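Long-range contacts in multicopper oxidase type 1 (Nitrosomonas europaea, PDB 3G5W), which probably oxidises its substrates with bound copper ions, as a two-domain, laccase-like blue multicopper oxidase: residues 210-215 / 237-242; 37-42 / 124-129; 137-142 / 294-299. One frame throughout, in Å; residues are numbered along the deposited sequence.

Contact 1: 210-215 / 237-242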
loop_
_atom_site.group_PDB
_atom_site.type_symbol
_atom_site.label_atom_id
_atom_site.label_comp_id
_atom_site.label_asym_id
_atom_site.label_seq_id
_atom_site.Cartn_x
_atom_site.Cartn_y
_atom_site.Cartn_z
ATOM N N GLN A 210 16.320 -8.292 -4.466
ATOM C CA GLN A 210 16.821 -7.082 -5.099
ATOM C C GLN A 210 15.713 -6.549 -5.999
ATOM O O GLN A 210 15.472 -7.088 -7.081
ATOM C CB GLN A 210 18.085 -7.357 -5.927
ATOM C CG GLN A 210 19.256 -7.959 -5.151
ATOM C CD GLN A 210 20.402 -8.366 -6.075
ATOM O OE1 GLN A 210 21.013 -7.523 -6.730
ATOM N NE2 GLN A 210 20.682 -9.668 -6.141
ATOM N N ILE A 211 15.041 -5.498 -5.544
ATOM C CA ILE A 211 13.956 -4.877 -6.308
ATOM C C ILE A 211 14.619 -3.999 -7.363
ATOM O O ILE A 211 15.100 -2.907 -7.055
ATOM C CB ILE A 211 13.006 -4.064 -5.388
ATOM C CG1 ILE A 211 12.488 -4.958 -4.251
ATOM C CG2 ILE A 211 11.848 -3.472 -6.200
ATOM C CD1 ILE A 211 11.904 -4.230 -3.064
ATOM N N ALA A 212 14.661 -4.494 -8.599
ATOM C CA ALA A 212 15.511 -3.899 -9.639
ATOM C C ALA A 212 14.786 -3.085 -10.717
ATOM O O ALA A 212 15.401 -2.224 -11.365
ATOM C CB ALA A 212 16.377 -4.978 -10.285
ATOM N N PHE A 213 13.504 -3.379 -10.932
ATOM C CA PHE A 213 12.693 -2.663 -11.924
ATOM C C PHE A 213 11.303 -2.373 -11.365
ATOM O O PHE A 213 10.737 -3.201 -10.645
ATOM C CB PHE A 213 12.541 -3.481 -13.222
ATOM C CG PHE A 213 13.836 -3.738 -13.957
ATOM C CD1 PHE A 213 14.160 -3.008 -15.092
ATOM C CD2 PHE A 213 14.714 -4.740 -13.532
ATOM C CE1 PHE A 213 15.345 -3.243 -15.782
ATOM C CE2 PHE A 213 15.901 -4.984 -14.215
ATOM C CZ PHE A 213 16.218 -4.232 -15.339
ATOM N N LYS A 214 10.774 -1.194 -11.692
ATOM C CA LYS A 214 9.376 -0.853 -11.418
ATOM C C LYS A 214 8.722 -0.444 -12.719
ATOM O O LYS A 214 9.278 0.366 -13.461
ATOM C CB LYS A 214 9.235 0.286 -10.394
ATOM C CG LYS A 214 7.780 0.804 -10.270
ATOM C CD LYS A 214 7.617 1.966 -9.299
ATOM C CE LYS A 214 6.247 2.664 -9.493
ATOM N NZ LYS A 214 5.096 1.705 -9.662
ATOM N N ASP A 215 7.546 -1.012 -12.989
ATOM C CA ASP A 215 6.765 -0.725 -14.203
ATOM C C ASP A 215 7.615 -0.797 -15.475
ATOM O O ASP A 215 7.432 -0.011 -16.401
ATOM C CB ASP A 215 6.075 0.646 -14.104
ATOM C CG ASP A 215 5.154 0.770 -12.890
ATOM O OD1 ASP A 215 4.697 1.902 -12.623
ATOM O OD2 ASP A 215 4.890 -0.244 -12.202
ATOM N N ASP A 237 10.198 -6.199 -10.934
ATOM C CA ASP A 237 11.122 -7.297 -11.210
ATOM C C ASP A 237 12.069 -7.450 -10.032
ATOM O O ASP A 237 12.801 -6.518 -9.678
ATOM C CB ASP A 237 11.917 -7.070 -12.504
ATOM C CG ASP A 237 11.032 -7.041 -13.750
ATOM O OD1 ASP A 237 11.503 -7.469 -14.821
ATOM O OD2 ASP A 237 9.873 -6.575 -13.674
ATOM N N VAL A 238 12.045 -8.632 -9.435
ATOM C CA VAL A 238 12.871 -8.930 -8.276
ATOM C C VAL A 238 13.923 -9.947 -8.686
ATOM O O VAL A 238 13.587 -11.030 -9.179
ATOM C CB VAL A 238 12.030 -9.478 -7.102
ATOM C CG1 VAL A 238 12.909 -9.727 -5.876
ATOM C CG2 VAL A 238 10.903 -8.505 -6.751
ATOM N N ILE A 239 15.187 -9.584 -8.497
ATOM C CA ILE A 239 16.291 -10.489 -8.808
ATOM C C ILE A 239 16.847 -11.119 -7.522
ATOM O O ILE A 239 17.113 -10.421 -6.538
ATOM C CB ILE A 239 17.373 -9.801 -9.697
ATOM C CG1 ILE A 239 16.926 -9.845 -11.162
ATOM C CG2 ILE A 239 18.720 -10.536 -9.609
ATOM C CD1 ILE A 239 16.502 -8.539 -11.746
ATOM N N LEU A 240 16.971 -12.444 -7.528
ATOM C CA LEU A 240 17.448 -13.189 -6.372
ATOM C C LEU A 240 18.650 -14.043 -6.764
ATOM O O LEU A 240 18.583 -14.811 -7.731
ATOM C CB LEU A 240 16.333 -14.098 -5.821
ATOM C CG LEU A 240 14.949 -13.580 -5.411
ATOM C CD1 LEU A 240 13.956 -14.750 -5.337
ATOM C CD2 LEU A 240 15.001 -12.891 -4.073
ATOM N N ASN A 241 19.745 -13.908 -6.022
ATOM C CA ASN A 241 20.912 -14.771 -6.215
ATOM C C ASN A 241 20.680 -16.055 -5.436
ATOM O O ASN A 241 20.459 -16.017 -4.222
ATOM C CB ASN A 241 22.210 -14.085 -5.755
ATOM C CG ASN A 241 22.535 -12.824 -6.550
ATOM O OD1 ASN A 241 22.264 -12.731 -7.751
ATOM N ND2 ASN A 241 23.126 -11.837 -5.873
ATOM N N MET A 242 20.698 -17.189 -6.137
ATOM C CA MET A 242 20.405 -18.479 -5.514
ATOM C C MET A 242 21.668 -19.082 -4.901
ATOM O O MET A 242 22.262 -19.996 -5.470
ATOM C CB MET A 242 19.776 -19.459 -6.520
ATOM C CG MET A 242 18.400 -19.066 -7.084
ATOM S SD MET A 242 17.095 -18.816 -5.838
ATOM C CE MET A 242 17.231 -17.074 -5.662
HETATM O O HOH W 1 19.831 -11.899 -4.092
#
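The CB of Phe213 lies against the CB of Asp237 at 3.7 Å, and the ring passes obliquely by the carboxylate, the two planes turned 50° apart. Their pairing across the strands puts both side chains on one face of the sheet, and in each CG stands beside its own backbone N (chi1 -63° and -64°). The carboxylate is held by residues beyond the two strands: OD1 forms a salt bridge with Arg189, which also makes a cation-pi contact with the Phe213 ring, and OD2 bonds to Thr99. Ile239 adds its CD1 at the edge of the Phe213 ring, and the same methyl touches Ala212 CB at 3.9 Å, which gives this face of the sheet a small apolar patch. The backbone explains the grouping. Strands 209-214 and 235-241 run antiparallel within a sheet of the second cupredoxin-like domain, and Gln210 and Ile239 exchange two hydrogen bonds as a regular hydrogen-bonded pair. Further on, the register slips by one residue: Ala212 and Phe213 both face Asp237, a classic beta bulge. Ala212 N reaches Asp237 O at 3.0 Å, while the bond from Phe213 N to the same oxygen is weak at 3.5 Å. Asp237 N returns a bond to Phe213 O. Ile211 and Val238, the non-hydrogen-bonded pair, turn their side chains to the opposite face. At the Gln210 end of the pairing, the extended Gln210 side chain crosses that of Asn241 at about a right angle. Gln210 NE2 and Asn241 ND2, 3.3 Å apart, are both donors and do not bond; instead a water accepts from Gln210 NE2 (3.1 Å) and from Asn241 N (2.8 Å).

Contact 2: 37-42 / 124-129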
loop_
_atom_site.group_PDB
_atom_site.type_symbol
_atom_site.label_atom_id
_atom_site.label_comp_id
_atom_site.label_asym_id
_atom_site.label_seq_id
_atom_site.Cartn_x
_atom_site.Cartn_y
_atom_site.Cartn_z
ATOM N N HIS A 37 5.923 -12.258 -26.196
ATOM C CA HIS A 37 7.328 -12.058 -25.921
ATOM C C HIS A 37 8.012 -11.549 -27.188
ATOM O O HIS A 37 8.196 -12.297 -28.162
ATOM C CB HIS A 37 7.935 -13.371 -25.426
ATOM C CG HIS A 37 9.335 -13.245 -24.908
ATOM N ND1 HIS A 37 9.861 -12.052 -24.456
ATOM C CD2 HIS A 37 10.305 -14.172 -24.742
ATOM C CE1 HIS A 37 11.101 -12.252 -24.045
ATOM N NE2 HIS A 37 11.396 -13.529 -24.211
ATOM N N VAL A 38 8.353 -10.264 -27.162
ATOM C CA VAL A 38 8.831 -9.534 -28.330
ATOM C C VAL A 38 10.052 -8.674 -28.005
ATOM O O VAL A 38 10.371 -8.444 -26.833
ATOM C CB VAL A 38 7.704 -8.635 -28.959
ATOM C CG1 VAL A 38 6.543 -9.485 -29.469
ATOM C CG2 VAL A 38 7.204 -7.580 -27.971
ATOM N N MET A 39 10.734 -8.205 -29.047
ATOM C CA MET A 39 11.876 -7.314 -28.887
ATOM C C MET A 39 11.421 -5.853 -28.895
ATOM O O MET A 39 10.507 -5.487 -29.636
ATOM C CB MET A 39 12.899 -7.557 -30.004
ATOM C CG MET A 39 14.181 -6.725 -29.906
ATOM S SD MET A 39 15.174 -7.069 -28.437
ATOM C CE MET A 39 15.482 -8.824 -28.636
ATOM N N GLU A 40 12.060 -5.030 -28.068
ATOM C CA GLU A 40 11.895 -3.577 -28.102
ATOM C C GLU A 40 12.016 -3.065 -29.541
ATOM O O GLU A 40 12.978 -3.384 -30.252
ATOM C CB GLU A 40 12.965 -2.928 -27.219
ATOM C CG GLU A 40 12.817 -1.435 -26.989
ATOM C CD GLU A 40 14.014 -0.824 -26.256
ATOM O OE1 GLU A 40 15.012 -1.539 -25.989
ATOM O OE2 GLU A 40 13.962 0.386 -25.957
ATOM N N GLY A 41 11.032 -2.279 -29.965
ATOM C CA GLY A 41 11.010 -1.730 -31.318
ATOM C C GLY A 41 10.264 -2.570 -32.344
ATOM O O GLY A 41 10.060 -2.116 -33.472
ATOM N N ASP A 42 9.864 -3.788 -31.972
ATOM C CA ASP A 42 9.076 -4.637 -32.879
ATOM C C ASP A 42 7.745 -3.972 -33.172
ATOM O O ASP A 42 7.176 -3.304 -32.303
ATOM C CB ASP A 42 8.804 -6.023 -32.287
ATOM C CG ASP A 42 9.991 -6.959 -32.388
ATOM O OD1 ASP A 42 9.882 -8.089 -31.862
ATOM O OD2 ASP A 42 11.023 -6.576 -32.974
ATOM N N GLU A 124 11.669 -7.413 -24.499
ATOM C CA GLU A 124 13.106 -7.537 -24.277
ATOM C C GLU A 124 13.803 -6.260 -24.714
ATOM O O GLU A 124 13.511 -5.747 -25.790
ATOM C CB GLU A 124 13.668 -8.712 -25.084
ATOM C CG GLU A 124 13.242 -10.082 -24.596
ATOM C CD GLU A 124 13.896 -10.480 -23.280
ATOM O OE1 GLU A 124 15.069 -10.099 -23.051
ATOM O OE2 GLU A 124 13.246 -11.176 -22.470
ATOM N N PRO A 125 14.719 -5.731 -23.881
ATOM C CA PRO A 125 15.482 -4.558 -24.311
ATOM C C PRO A 125 16.523 -4.940 -25.367
ATOM O O PRO A 125 17.051 -6.057 -25.337
ATOM C CB PRO A 125 16.156 -4.082 -23.020
ATOM C CG PRO A 125 16.271 -5.314 -22.178
ATOM C CD PRO A 125 15.088 -6.172 -22.518
ATOM N N LYS A 126 16.798 -4.035 -26.303
ATOM C CA LYS A 126 17.825 -4.297 -27.318
ATOM C C LYS A 126 19.215 -4.386 -26.690
ATOM O O LYS A 126 20.051 -5.190 -27.120
ATOM C CB LYS A 126 17.796 -3.249 -28.428
ATOM C CG LYS A 126 16.661 -3.440 -29.423
ATOM C CD LYS A 126 17.077 -3.000 -30.827
ATOM C CE LYS A 126 15.916 -2.378 -31.580
ATOM N NZ LYS A 126 15.518 -1.046 -31.016
ATOM N N ASN A 127 19.432 -3.571 -25.659
ATOM C CA ASN A 127 20.653 -3.596 -24.861
ATOM C C ASN A 127 20.355 -3.764 -23.366
ATOM O O ASN A 127 20.174 -2.777 -22.644
ATOM C CB ASN A 127 21.480 -2.338 -25.125
ATOM C CG ASN A 127 21.985 -2.272 -26.552
ATOM O OD1 ASN A 127 22.781 -3.112 -26.982
ATOM N ND2 ASN A 127 21.514 -1.283 -27.300
ATOM N N PRO A 128 20.282 -5.023 -22.903
ATOM C CA PRO A 128 20.001 -5.298 -21.495
ATOM C C PRO A 128 21.109 -4.779 -20.582
ATOM O O PRO A 128 22.282 -4.755 -20.976
ATOM C CB PRO A 128 19.938 -6.832 -21.433
ATOM C CG PRO A 128 19.792 -7.291 -22.833
ATOM C CD PRO A 128 20.457 -6.261 -23.681
ATOM N N LEU A 129 20.728 -4.358 -19.378
ATOM C CA LEU A 129 21.685 -3.883 -18.383
ATOM C C LEU A 129 22.499 -5.055 -17.828
ATOM O O LEU A 129 22.051 -6.196 -17.901
ATOM C CB LEU A 129 20.963 -3.147 -17.250
ATOM C CG LEU A 129 20.076 -1.938 -17.568
ATOM C CD1 LEU A 129 19.472 -1.426 -16.275
ATOM C CD2 LEU A 129 20.833 -0.813 -18.283
HETATM O O HOH W 2 17.748 -1.405 -24.670
#
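At the edge of the His37 imidazole, in the ring plane, lies Glu124 CD, its carboxylate turned 69° from the ring, though the approach is too tight in the model to be other than doubtful. The ring is anchored by the hydrogen bond from ND1 to Ile122 O. Strands 35-39 and 118-124 are parallel neighbours in a sheet of the first cupredoxin-like domain, and the pairing closes at Met39 and Glu124: Glu124 N gives a bond to Val38 O (2.9 Å) and Glu40 N one to Glu124 O (2.8 Å). A type II beta turn from Met39 to Asp42 then leads the chain away. Met39 starts with CG anti to the backbone N (chi1 -177°) but bends at both later torsions; this curl brings SD to 3.4 Å from Glu124 O and CE against Glu124 CB. Glu40, by contrast, is extended throughout and reaches alongside Pro125 to the backbone beyond. Its OE1 receives Lys126 N at 3.1 Å, nearly along the C-O axis, and also a hydrogen from a water that accepts from Asn127 N. Two donors on one carboxylate oxygen are consistent with an ionised Glu40. Lys126 NZ remains 5.1 Å from Glu40 OE1, so the opposite charges may attract but form no salt bridge, and the neutral N-H of the backbone makes the direct bond.

Contact 3: 137-142 / 294-299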
loop_
_atom_site.group_PDB
_atom_site.type_symbol
_atom_site.label_atom_id
_atom_site.label_comp_id
_atom_site.label_asym_id
_atom_site.label_seq_id
_atom_site.Cartn_x
_atom_site.Cartn_y
_atom_site.Cartn_z
ATOM N N LYS A 137 17.393 -17.714 -14.982
ATOM C CA LYS A 137 15.998 -18.188 -15.105
ATOM C C LYS A 137 14.998 -17.039 -14.861
ATOM O O LYS A 137 15.158 -16.250 -13.938
ATOM C CB LYS A 137 15.695 -19.329 -14.127
ATOM C CG LYS A 137 16.648 -20.527 -14.136
ATOM C CD LYS A 137 16.116 -21.673 -13.260
ATOM C CE LYS A 137 15.133 -22.554 -14.040
ATOM N NZ LYS A 137 14.782 -23.833 -13.335
ATOM N N ASP A 138 13.950 -16.985 -15.679
ATOM C CA ASP A 138 13.028 -15.857 -15.700
ATOM C C ASP A 138 11.609 -16.385 -15.438
ATOM O O ASP A 138 11.174 -17.326 -16.097
ATOM C CB ASP A 138 13.121 -15.194 -17.078
ATOM C CG ASP A 138 12.813 -13.707 -17.057
ATOM O OD1 ASP A 138 12.126 -13.234 -16.132
ATOM O OD2 ASP A 138 13.250 -13.003 -17.994
ATOM N N TYR A 139 10.914 -15.782 -14.476
ATOM C CA TYR A 139 9.597 -16.240 -14.002
ATOM C C TYR A 139 8.556 -15.113 -13.987
ATOM O O TYR A 139 8.851 -14.004 -13.548
ATOM C CB TYR A 139 9.711 -16.790 -12.573
ATOM C CG TYR A 139 10.506 -18.066 -12.456
ATOM C CD1 TYR A 139 9.863 -19.294 -12.330
ATOM C CD2 TYR A 139 11.904 -18.043 -12.474
ATOM C CE1 TYR A 139 10.590 -20.479 -12.230
ATOM C CE2 TYR A 139 12.641 -19.218 -12.371
ATOM C CZ TYR A 139 11.984 -20.428 -12.262
ATOM O OH TYR A 139 12.712 -21.590 -12.158
ATOM N N ILE A 140 7.337 -15.421 -14.427
ATOM C CA ILE A 140 6.238 -14.455 -14.407
ATOM C C ILE A 140 5.240 -14.902 -13.342
ATOM O O ILE A 140 4.762 -16.039 -13.389
ATOM C CB ILE A 140 5.539 -14.357 -15.792
ATOM C CG1 ILE A 140 6.516 -13.807 -16.842
ATOM C CG2 ILE A 140 4.260 -13.495 -15.707
ATOM C CD1 ILE A 140 6.050 -13.960 -18.275
ATOM N N LEU A 141 4.977 -14.033 -12.364
ATOM C CA LEU A 141 3.955 -14.298 -11.339
ATOM C C LEU A 141 2.888 -13.206 -11.362
ATOM O O LEU A 141 3.134 -12.070 -10.932
ATOM C CB LEU A 141 4.538 -14.385 -9.918
ATOM C CG LEU A 141 5.874 -14.966 -9.418
ATOM C CD1 LEU A 141 5.636 -15.732 -8.113
ATOM C CD2 LEU A 141 6.671 -15.804 -10.397
ATOM N N MET A 142 1.704 -13.563 -11.850
ATOM C CA MET A 142 0.578 -12.633 -11.904
ATOM C C MET A 142 -0.349 -12.873 -10.716
ATOM O O MET A 142 -0.856 -13.977 -10.533
ATOM C CB MET A 142 -0.173 -12.776 -13.235
ATOM C CG MET A 142 0.748 -12.602 -14.460
ATOM S SD MET A 142 -0.104 -12.475 -16.047
ATOM C CE MET A 142 -0.714 -10.794 -15.951
ATOM N N ASP A 294 6.659 -24.818 -16.984
ATOM C CA ASP A 294 6.073 -23.650 -17.659
ATOM C C ASP A 294 4.882 -22.981 -16.942
ATOM O O ASP A 294 4.161 -22.185 -17.557
ATOM C CB ASP A 294 5.704 -23.985 -19.114
ATOM C CG ASP A 294 5.976 -22.831 -20.073
ATOM O OD1 ASP A 294 6.785 -21.942 -19.738
ATOM O OD2 ASP A 294 5.391 -22.829 -21.175
ATOM N N PHE A 295 4.685 -23.283 -15.656
ATOM C CA PHE A 295 3.617 -22.656 -14.871
ATOM C C PHE A 295 3.869 -21.158 -14.610
ATOM O O PHE A 295 2.938 -20.402 -14.292
ATOM C CB PHE A 295 3.386 -23.407 -13.551
ATOM C CG PHE A 295 2.329 -22.774 -12.681
ATOM C CD1 PHE A 295 2.691 -21.975 -11.590
ATOM C CD2 PHE A 295 0.979 -22.938 -12.976
ATOM C CE1 PHE A 295 1.725 -21.365 -10.797
ATOM C CE2 PHE A 295 0.002 -22.331 -12.192
ATOM C CZ PHE A 295 0.376 -21.536 -11.098
ATOM N N TYR A 296 5.128 -20.738 -14.742
ATOM C CA TYR A 296 5.483 -19.314 -14.654
ATOM C C TYR A 296 5.991 -18.818 -16.005
ATOM O O TYR A 296 6.665 -17.790 -16.089
ATOM C CB TYR A 296 6.520 -19.070 -13.537
ATOM C CG TYR A 296 6.065 -19.590 -12.195
ATOM C CD1 TYR A 296 5.158 -18.867 -11.419
ATOM C CD2 TYR A 296 6.522 -20.814 -11.705
ATOM C CE1 TYR A 296 4.713 -19.344 -10.194
ATOM C CE2 TYR A 296 6.081 -21.302 -10.479
ATOM C CZ TYR A 296 5.177 -20.557 -9.731
ATOM O OH TYR A 296 4.729 -21.017 -8.525
ATOM N N TYR A 297 5.642 -19.550 -17.066
ATOM C CA TYR A 297 6.122 -19.272 -18.420
ATOM C C TYR A 297 7.648 -19.332 -18.504
ATOM O O TYR A 297 8.239 -18.771 -19.423
ATOM C CB TYR A 297 5.631 -17.905 -18.929
ATOM C CG TYR A 297 4.249 -17.898 -19.543
ATOM C CD1 TYR A 297 3.909 -18.789 -20.570
ATOM C CD2 TYR A 297 3.292 -16.988 -19.123
ATOM C CE1 TYR A 297 2.637 -18.770 -21.151
ATOM C CE2 TYR A 297 2.012 -16.958 -19.694
ATOM C CZ TYR A 297 1.696 -17.854 -20.707
ATOM O OH TYR A 297 0.439 -17.836 -21.271
ATOM N N GLU A 298 8.279 -20.025 -17.556
ATOM C CA GLU A 298 9.739 -20.063 -17.489
ATOM C C GLU A 298 10.364 -20.850 -18.649
ATOM O O GLU A 298 11.504 -20.584 -19.033
ATOM C CB GLU A 298 10.223 -20.583 -16.121
ATOM C CG GLU A 298 10.189 -22.094 -15.939
ATOM C CD GLU A 298 8.824 -22.648 -15.519
ATOM O OE1 GLU A 298 8.741 -23.879 -15.326
ATOM O OE2 GLU A 298 7.846 -21.875 -15.378
ATOM N N GLU A 299 9.623 -21.815 -19.199
ATOM C CA GLU A 299 10.097 -22.546 -20.383
ATOM C C GLU A 299 9.780 -21.795 -21.680
ATOM O O GLU A 299 10.617 -21.735 -22.583
ATOM C CB GLU A 299 9.542 -23.973 -20.431
ATOM C CG GLU A 299 9.915 -24.856 -19.220
ATOM C CD GLU A 299 11.426 -24.987 -19.019
ATOM O OE1 GLU A 299 11.894 -24.818 -17.868
ATOM O OE2 GLU A 299 12.147 -25.250 -20.005
HETATM O O HOH W 3 12.967 -18.562 -18.106
#
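Strand 137-146 belongs to a sheet of the second cupredoxin-like domain, and the irregular segment 294-299 lies along it, held by a single direct backbone hydrogen bond, from Ile140 N to Tyr296 O at 3.0 Å. A type I beta turn from Asp294 to Tyr297 presents that carbonyl. The side chains then alternate along the strand. Tyr139 sets CD1 against Tyr296 CB at 3.6 Å; the two rings are oblique, with planes 60° apart. Leu141 CD2 touches Tyr296 CD1, also at 3.6 Å, so Tyr296 is wedged between Tyr139 and Leu141, and its hydroxyl is tied to Gln178 O. Phe295 CD1 lies over one face of the Tyr296 ring. Ile140, between them in sequence, points to the other side of the strand from Tyr139 and Leu141; its CD1 meets Tyr297 CB at 4.0 Å, close to Pro120 of the first domain.

Glu298 does two jobs. Its CB sits over a face of the Tyr139 ring, 4.1 Å from the centroid, as a CH-pi contact. Because CG takes the crowded position between the backbone N and the carbonyl carbon (chi1 80°) and the chain bends again, the carboxylate folds back onto its own segment. OE1 takes Asp294 N and OE2 takes Tyr296 N, a clasp that spans the turn and leaves the carboxylate almost parallel to the Tyr139 ring. A water bridges the two segments, accepting from Asp138 N at 3.1 Å and donating to Glu298 O at 2.7 Å.

In the fold
Along the chain contact 2 closes first, within the N-terminal domain; contact 3 then opens, and contact 1 is nested inside the long loop it closes. Contacts 1 and 3 reach the same six-stranded sheet, where strand 187-194 lies between strands 137-146 and 235-241; their centres are 14 Å apart. Contact 2 belongs to another sheet, about 18 Å from each of the others between centres. The loop of contact 3 runs on to strand 306-308, which pairs with strand 35-39 of contact 2, so the C-terminal part of the chain ties the two domains together. Contact 1 also borders neighbouring subunits of the three-chain assembly, whereas contacts 2 and 3 touch none.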